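Local coordinates for sensor protein (Vibrio cholerae, PDB 3BY9) that probably works as the histidine kinase of a two-component system, its extracytoplasmic DctB sensor domain, the part described here, binding C4-dicarboxylates such as succinate, at residues D74-D79 against R104-L109; Y131-V136 against V145-M150. All coordinates share one frame; numbering follows the deposited sequence.

Two contacts with centres about 6 Å apart build part of the succinate pocket of the ligand-binding, PDC-type (PAS-like) half of this sensor domain. They follow one another along the chain: contact 1, strand 74-79 with helix 105-110, is complete before contact 2, the hairpin of strands 128-138 and 141-150, begins. Strands 74-79 and 141-150 are antiparallel neighbours in a five-stranded sheet, so the contacts are joined through backbone pairing, with I78 N to V145 O and D74 O to K149 N each 2.8 Å apart, probably as hydrogen bonds. Contact 1 sets the helix on one face of this sheet, and contact 2 supplies pocket residues on that face. The dicarboxylate thus meets groups from segments distant in sequence.

Contact 1: residues D74-D79 against R104-L109; sequences DTYLID and RPYFYL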
loop_
_atom_site.group_PDB
_atom_site.type_symbol
_atom_site.label_atom_id
_atom_site.label_comp_id
_atom_site.label_asym_id
_atom_site.label_seq_id
_atom_site.Cartn_x
_atom_site.Cartn_y
_atom_site.Cartn_z
ATOM N N ASP A 74 11.510 -2.906 -4.300
ATOM C CA ASP A 74 12.621 -3.294 -3.436
ATOM C C ASP A 74 12.350 -4.659 -2.830
ATOM O O ASP A 74 11.193 -4.988 -2.593
ATOM C CB ASP A 74 12.731 -2.302 -2.253
ATOM C CG ASP A 74 12.815 -0.852 -2.717
ATOM O OD1 ASP A 74 13.932 -0.390 -3.077
ATOM O OD2 ASP A 74 11.759 -0.192 -2.752
ATOM N N THR A 75 13.412 -5.411 -2.543
ATOM C CA THR A 75 13.241 -6.754 -1.911
ATOM C C THR A 75 14.358 -6.737 -0.859
ATOM O O THR A 75 15.516 -6.585 -1.212
ATOM C CB THR A 75 13.455 -7.892 -2.916
ATOM O OG1 THR A 75 12.460 -7.806 -3.967
ATOM C CG2 THR A 75 13.309 -9.255 -2.205
ATOM N N TYR A 76 13.993 -6.932 0.424
ATOM C CA TYR A 76 15.021 -6.731 1.439
ATOM C C TYR A 76 14.803 -7.631 2.647
ATOM O O TYR A 76 13.673 -7.971 2.988
ATOM C CB TYR A 76 15.081 -5.247 1.878
ATOM C CG TYR A 76 13.768 -4.605 2.272
ATOM C CD1 TYR A 76 13.522 -4.259 3.606
ATOM C CD2 TYR A 76 12.789 -4.270 1.295
ATOM C CE1 TYR A 76 12.325 -3.569 3.965
ATOM C CE2 TYR A 76 11.624 -3.605 1.660
ATOM C CZ TYR A 76 11.400 -3.260 2.955
ATOM O OH TYR A 76 10.253 -2.554 3.248
ATOM N N LEU A 77 15.922 -7.959 3.277
ATOM C CA LEU A 77 15.971 -8.914 4.397
ATOM C C LEU A 77 16.257 -8.225 5.706
ATOM O O LEU A 77 17.216 -7.486 5.808
ATOM C CB LEU A 77 17.095 -9.935 4.077
ATOM C CG LEU A 77 17.322 -11.034 5.109
ATOM C CD1 LEU A 77 16.131 -12.021 5.072
ATOM C CD2 LEU A 77 18.560 -11.824 4.696
ATOM N N ILE A 78 15.428 -8.511 6.722
ATOM C CA ILE A 78 15.551 -7.836 8.012
ATOM C C ILE A 78 15.858 -8.856 9.111
ATOM O O ILE A 78 15.265 -9.934 9.123
ATOM C CB ILE A 78 14.213 -7.147 8.301
ATOM C CG1 ILE A 78 13.800 -6.269 7.074
ATOM C CG2 ILE A 78 14.369 -6.207 9.467
ATOM C CD1 ILE A 78 12.455 -5.557 7.309
ATOM N N ASP A 79 16.779 -8.517 10.034
ATOM C CA ASP A 79 17.077 -9.439 11.110
ATOM C C ASP A 79 15.974 -9.450 12.169
ATOM O O ASP A 79 14.974 -8.779 12.047
ATOM C CB ASP A 79 18.494 -9.160 11.693
ATOM C CG ASP A 79 18.585 -7.882 12.526
ATOM O OD1 ASP A 79 17.560 -7.293 12.872
ATOM O OD2 ASP A 79 19.733 -7.473 12.857
ATOM N N ARG A 104 7.539 -0.757 11.864
ATOM C CA ARG A 104 6.540 -0.965 10.814
ATOM C C ARG A 104 5.675 -2.175 11.096
ATOM O O ARG A 104 6.178 -3.236 11.457
ATOM C CB ARG A 104 7.190 -1.215 9.461
ATOM C CG ARG A 104 7.632 0.016 8.757
ATOM C CD ARG A 104 6.428 0.855 8.230
ATOM N NE ARG A 104 6.879 1.732 7.126
ATOM C CZ ARG A 104 6.305 2.892 6.799
ATOM N NH1 ARG A 104 5.248 3.343 7.463
ATOM N NH2 ARG A 104 6.872 3.657 5.844
ATOM N N PRO A 105 4.378 -2.065 10.848
ATOM C CA PRO A 105 3.512 -3.235 11.110
ATOM C C PRO A 105 3.910 -4.484 10.341
ATOM O O PRO A 105 3.776 -5.586 10.845
ATOM C CB PRO A 105 2.144 -2.735 10.667
ATOM C CG PRO A 105 2.176 -1.277 11.119
ATOM C CD PRO A 105 3.578 -0.828 10.655
ATOM N N TYR A 106 4.386 -4.341 9.096
ATOM C CA TYR A 106 4.719 -5.568 8.386
ATOM C C TYR A 106 5.855 -6.323 9.064
ATOM O O TYR A 106 5.897 -7.561 8.970
ATOM C CB TYR A 106 4.997 -5.295 6.888
ATOM C CG TYR A 106 6.176 -4.368 6.611
ATOM C CD1 TYR A 106 7.509 -4.814 6.762
ATOM C CD2 TYR A 106 5.967 -3.056 6.168
ATOM C CE1 TYR A 106 8.607 -3.965 6.474
ATOM C CE2 TYR A 106 7.062 -2.207 5.886
ATOM C CZ TYR A 106 8.373 -2.669 6.046
ATOM O OH TYR A 106 9.460 -1.822 5.813
ATOM N N PHE A 107 6.751 -5.639 9.778
ATOM C CA PHE A 107 7.821 -6.377 10.416
ATOM C C PHE A 107 7.238 -6.936 11.766
ATOM O O PHE A 107 7.435 -8.100 12.114
ATOM C CB PHE A 107 9.003 -5.450 10.755
ATOM C CG PHE A 107 10.084 -6.151 11.550
ATOM C CD1 PHE A 107 11.012 -6.967 10.902
ATOM C CD2 PHE A 107 10.065 -6.115 12.951
ATOM C CE1 PHE A 107 11.914 -7.747 11.589
ATOM C CE2 PHE A 107 10.959 -6.898 13.680
ATOM C CZ PHE A 107 11.898 -7.728 12.987
ATOM N N TYR A 108 6.550 -6.073 12.501
ATOM C CA TYR A 108 5.978 -6.479 13.806
ATOM C C TYR A 108 5.119 -7.723 13.655
ATOM O O TYR A 108 5.213 -8.686 14.479
ATOM C CB TYR A 108 5.104 -5.310 14.325
ATOM C CG TYR A 108 4.366 -5.580 15.624
ATOM C CD1 TYR A 108 5.054 -5.734 16.834
ATOM C CD2 TYR A 108 2.988 -5.611 15.646
ATOM C CE1 TYR A 108 4.368 -5.918 18.044
ATOM C CE2 TYR A 108 2.268 -5.791 16.842
ATOM C CZ TYR A 108 2.966 -5.943 18.035
ATOM O OH TYR A 108 2.249 -6.128 19.215
ATOM N N LEU A 109 4.270 -7.726 12.618
ATOM C CA LEU A 109 3.391 -8.886 12.441
ATOM C C LEU A 109 4.115 -10.101 11.897
ATOM O O LEU A 109 3.862 -11.231 12.328
ATOM C CB LEU A 109 2.237 -8.577 11.506
ATOM C CG LEU A 109 1.385 -7.360 11.973
ATOM C CD1 LEU A 109 0.362 -6.967 10.888
ATOM C CD2 LEU A 109 0.689 -7.699 13.314
#
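Y76 and Y106 meet through their phenol oxygens: Y76 OH donates a hydrogen bond to Y106 OH over 2.8 Å, the polar link between strand 74-79 and the start of helix 105-110. The two side chains come from opposite directions, and Y106 OH lies at the edge of the Y76 ring, in its plane. With CG between its backbone N and carbonyl carbon (chi1 62°), Y106 directs its ring toward the strand; R104 CB lies 3.7 Å above one face of that ring.

The apolar part is carried by I78. Its CD1 sits 4.2 Å from Y106 CE1, at the ring edge, while CG2 approaches F107 CE1 at 3.6 Å. F107 also turns a ring edge to the backbone, with CE1 3.3 Å from D79 O.

R104, at the N-cap position, has its carbonyl oxygen engaged by both F107 N and Y108 N. R104 NE bonds to succinate O3, and Y106 OH to the same oxygen, so ligand and Y76 both grip that hydroxyl. Y76 OH itself packs 3.5 Å from succinate C3. By taking up an acceptor site on Y106, the Y76 proton probably leaves the Y106 hydroxyl to donate toward the carboxylate.

Contact 2: residues Y131-V136 against V145-M150; sequences YYAYPV and VIVVKM. With SIN (succinic acid), chain E.
Y131 and K149 run side by side in the same direction and converge on one carboxylate oxygen of the succinate: Y131 OH donates to O1 over 2.7 Å, and K149 NZ donates to the same O1 over 2.8 Å. O1 lies at the edge of the Y131 ring, in its plane. The lysine aliphatic chain passes over one face of that ring, with CG 4.0 Å from the ring centroid and 20° off its normal, a CH-pi contact. The lysine is outstretched, with CG anti to the backbone N (chi1 177°) and the chain extended to NZ, which brings NZ to O1; NZ also bonds to Q127 O. The ring of Y131 is stacked with Y106, and V147 CG1 stands at its edge, 4.1 Å from CD1.

Y131 and K149 are brought alongside each other as a non-hydrogen-bonded pair of an antiparallel beta hairpin, part of the central sheet of a PDC-type sensor fold. Next along it, Y132 and V148 exchange backbone hydrogen bonds, each N to the other's O at 2.9 Å. Y134 and I146 repeat the exchange at 3.0 Å, though Y134 N to I146 O is more bent, 144° at the hydrogen.

Beyond the ligand, A133 CB packs against V145 CG1 at 3.8 Å on the pocket face, where helix 105-110 lies against A133, V145 and V147. Y132, Y134 and I146 occupy the other face, under helix 33-38, whose H35 stacks on the Y134 ring.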
loop_
_atom_site.group_PDB
_atom_site.type_symbol
_atom_site.label_atom_id
_atom_site.label_comp_id
_atom_site.label_asym_id
_atom_site.label_seq_id
_atom_site.Cartn_x
_atom_site.Cartn_y
_atom_site.Cartn_z
ATOM N N TYR A 131 3.424 -3.535 0.586
ATOM C CA TYR A 131 4.449 -4.403 1.140
ATOM C C TYR A 131 3.934 -5.768 1.515
ATOM O O TYR A 131 2.863 -5.867 2.138
ATOM C CB TYR A 131 5.024 -3.769 2.433
ATOM C CG TYR A 131 5.649 -2.388 2.269
ATOM C CD1 TYR A 131 7.019 -2.208 2.336
ATOM C CD2 TYR A 131 4.848 -1.243 2.125
ATOM C CE1 TYR A 131 7.607 -0.929 2.261
ATOM C CE2 TYR A 131 5.432 0.032 2.059
ATOM C CZ TYR A 131 6.784 0.179 2.124
ATOM O OH TYR A 131 7.355 1.425 2.021
ATOM N N TYR A 132 4.681 -6.815 1.114
ATOM C CA TYR A 132 4.349 -8.185 1.546
ATOM C C TYR A 132 5.543 -8.673 2.375
ATOM O O TYR A 132 6.700 -8.522 1.955
ATOM C CB TYR A 132 4.191 -9.114 0.345
ATOM C CG TYR A 132 2.860 -8.909 -0.359
ATOM C CD1 TYR A 132 1.687 -9.398 0.209
ATOM C CD2 TYR A 132 2.809 -8.243 -1.563
ATOM C CE1 TYR A 132 0.453 -9.230 -0.440
ATOM C CE2 TYR A 132 1.595 -8.067 -2.233
ATOM C CZ TYR A 132 0.452 -8.560 -1.675
ATOM O OH TYR A 132 -0.719 -8.421 -2.377
ATOM N N ALA A 133 5.279 -9.291 3.526
ATOM C CA ALA A 133 6.384 -9.746 4.375
ATOM C C ALA A 133 6.124 -11.173 4.840
ATOM O O ALA A 133 4.958 -11.643 4.880
ATOM C CB ALA A 133 6.510 -8.798 5.595
ATOM N N TYR A 134 7.201 -11.881 5.144
ATOM C CA TYR A 134 7.035 -13.285 5.548
ATOM C C TYR A 134 8.196 -13.637 6.466
ATOM O O TYR A 134 9.318 -13.184 6.274
ATOM C CB TYR A 134 7.100 -14.175 4.283
ATOM C CG TYR A 134 6.464 -15.524 4.479
ATOM C CD1 TYR A 134 5.090 -15.708 4.256
ATOM C CD2 TYR A 134 7.222 -16.617 4.899
ATOM C CE1 TYR A 134 4.503 -16.954 4.463
ATOM C CE2 TYR A 134 6.627 -17.865 5.096
ATOM C CZ TYR A 134 5.266 -18.020 4.879
ATOM O OH TYR A 134 4.653 -19.273 5.117
ATOM N N PRO A 135 7.944 -14.458 7.505
ATOM C CA PRO A 135 9.041 -14.822 8.412
ATOM C C PRO A 135 10.064 -15.784 7.760
ATOM O O PRO A 135 9.671 -16.669 6.977
ATOM C CB PRO A 135 8.306 -15.539 9.574
ATOM C CG PRO A 135 7.118 -16.204 8.843
ATOM C CD PRO A 135 6.653 -15.049 7.916
ATOM N N VAL A 136 11.354 -15.602 8.082
ATOM C CA VAL A 136 12.368 -16.551 7.606
ATOM C C VAL A 136 12.524 -17.537 8.763
ATOM O O VAL A 136 12.889 -17.137 9.863
ATOM C CB VAL A 136 13.701 -15.878 7.343
ATOM C CG1 VAL A 136 14.768 -16.964 6.939
ATOM C CG2 VAL A 136 13.535 -14.854 6.175
ATOM N N VAL A 145 12.851 -11.490 8.727
ATOM C CA VAL A 145 11.677 -11.270 7.881
ATOM C C VAL A 145 12.166 -10.845 6.503
ATOM O O VAL A 145 13.103 -10.040 6.403
ATOM C CB VAL A 145 10.824 -10.078 8.443
ATOM C CG1 VAL A 145 9.705 -9.649 7.435
ATOM C CG2 VAL A 145 10.129 -10.502 9.758
ATOM N N ILE A 146 11.535 -11.397 5.465
ATOM C CA ILE A 146 11.861 -10.977 4.080
ATOM C C ILE A 146 10.643 -10.165 3.585
ATOM O O ILE A 146 9.478 -10.517 3.856
ATOM C CB ILE A 146 12.155 -12.237 3.211
ATOM C CG1 ILE A 146 12.382 -11.821 1.743
ATOM C CG2 ILE A 146 10.984 -13.202 3.200
ATOM C CD1 ILE A 146 13.622 -10.962 1.515
ATOM N N VAL A 147 10.932 -9.053 2.888
ATOM C CA VAL A 147 9.890 -8.114 2.444
ATOM C C VAL A 147 10.030 -7.810 0.972
ATOM O O VAL A 147 11.145 -7.667 0.463
ATOM C CB VAL A 147 10.053 -6.756 3.172
ATOM C CG1 VAL A 147 8.867 -5.829 2.803
ATOM C CG2 VAL A 147 10.081 -6.968 4.727
ATOM N N VAL A 148 8.901 -7.753 0.286
ATOM C CA VAL A 148 8.921 -7.309 -1.118
ATOM C C VAL A 148 8.014 -6.052 -1.130
ATOM O O VAL A 148 6.899 -6.109 -0.628
ATOM C CB VAL A 148 8.288 -8.387 -2.011
ATOM C CG1 VAL A 148 7.977 -7.809 -3.431
ATOM C CG2 VAL A 148 9.310 -9.529 -2.216
ATOM N N LYS A 149 8.497 -4.952 -1.710
ATOM C CA LYS A 149 7.712 -3.719 -1.830
ATOM C C LYS A 149 7.425 -3.507 -3.307
ATOM O O LYS A 149 8.334 -3.512 -4.126
ATOM C CB LYS A 149 8.510 -2.533 -1.288
ATOM C CG LYS A 149 7.795 -1.195 -1.455
ATOM C CD LYS A 149 8.753 -0.043 -1.055
ATOM C CE LYS A 149 8.011 1.324 -1.215
ATOM N NZ LYS A 149 8.999 2.431 -0.892
HETATM N N MSE A 150 6.141 -3.314 -3.594
HETATM C CA MSE A 150 5.648 -3.122 -4.970
HETATM C C MSE A 150 5.270 -1.668 -5.177
HETATM O O MSE A 150 4.592 -1.079 -4.339
HETATM C CB MSE A 150 4.379 -4.007 -5.217
HETATM C CG MSE A 150 3.960 -4.003 -6.674
HETATM SE SE MSE A 150 2.077 -4.641 -6.764
HETATM C CE MSE A 150 1.232 -3.023 -6.035
HETATM C C1 SIN E . 10.947 2.487 2.200
HETATM O O1 SIN E . 9.979 1.866 1.646
HETATM O O2 SIN E . 11.362 3.596 1.763
HETATM C C2 SIN E . 11.644 1.909 3.438
HETATM C C3 SIN E . 10.795 0.822 4.123
HETATM C C4 SIN E . 9.612 1.376 4.895
HETATM O O3 SIN E . 8.843 0.555 5.482
HETATM O O4 SIN E . 9.407 2.624 4.906
#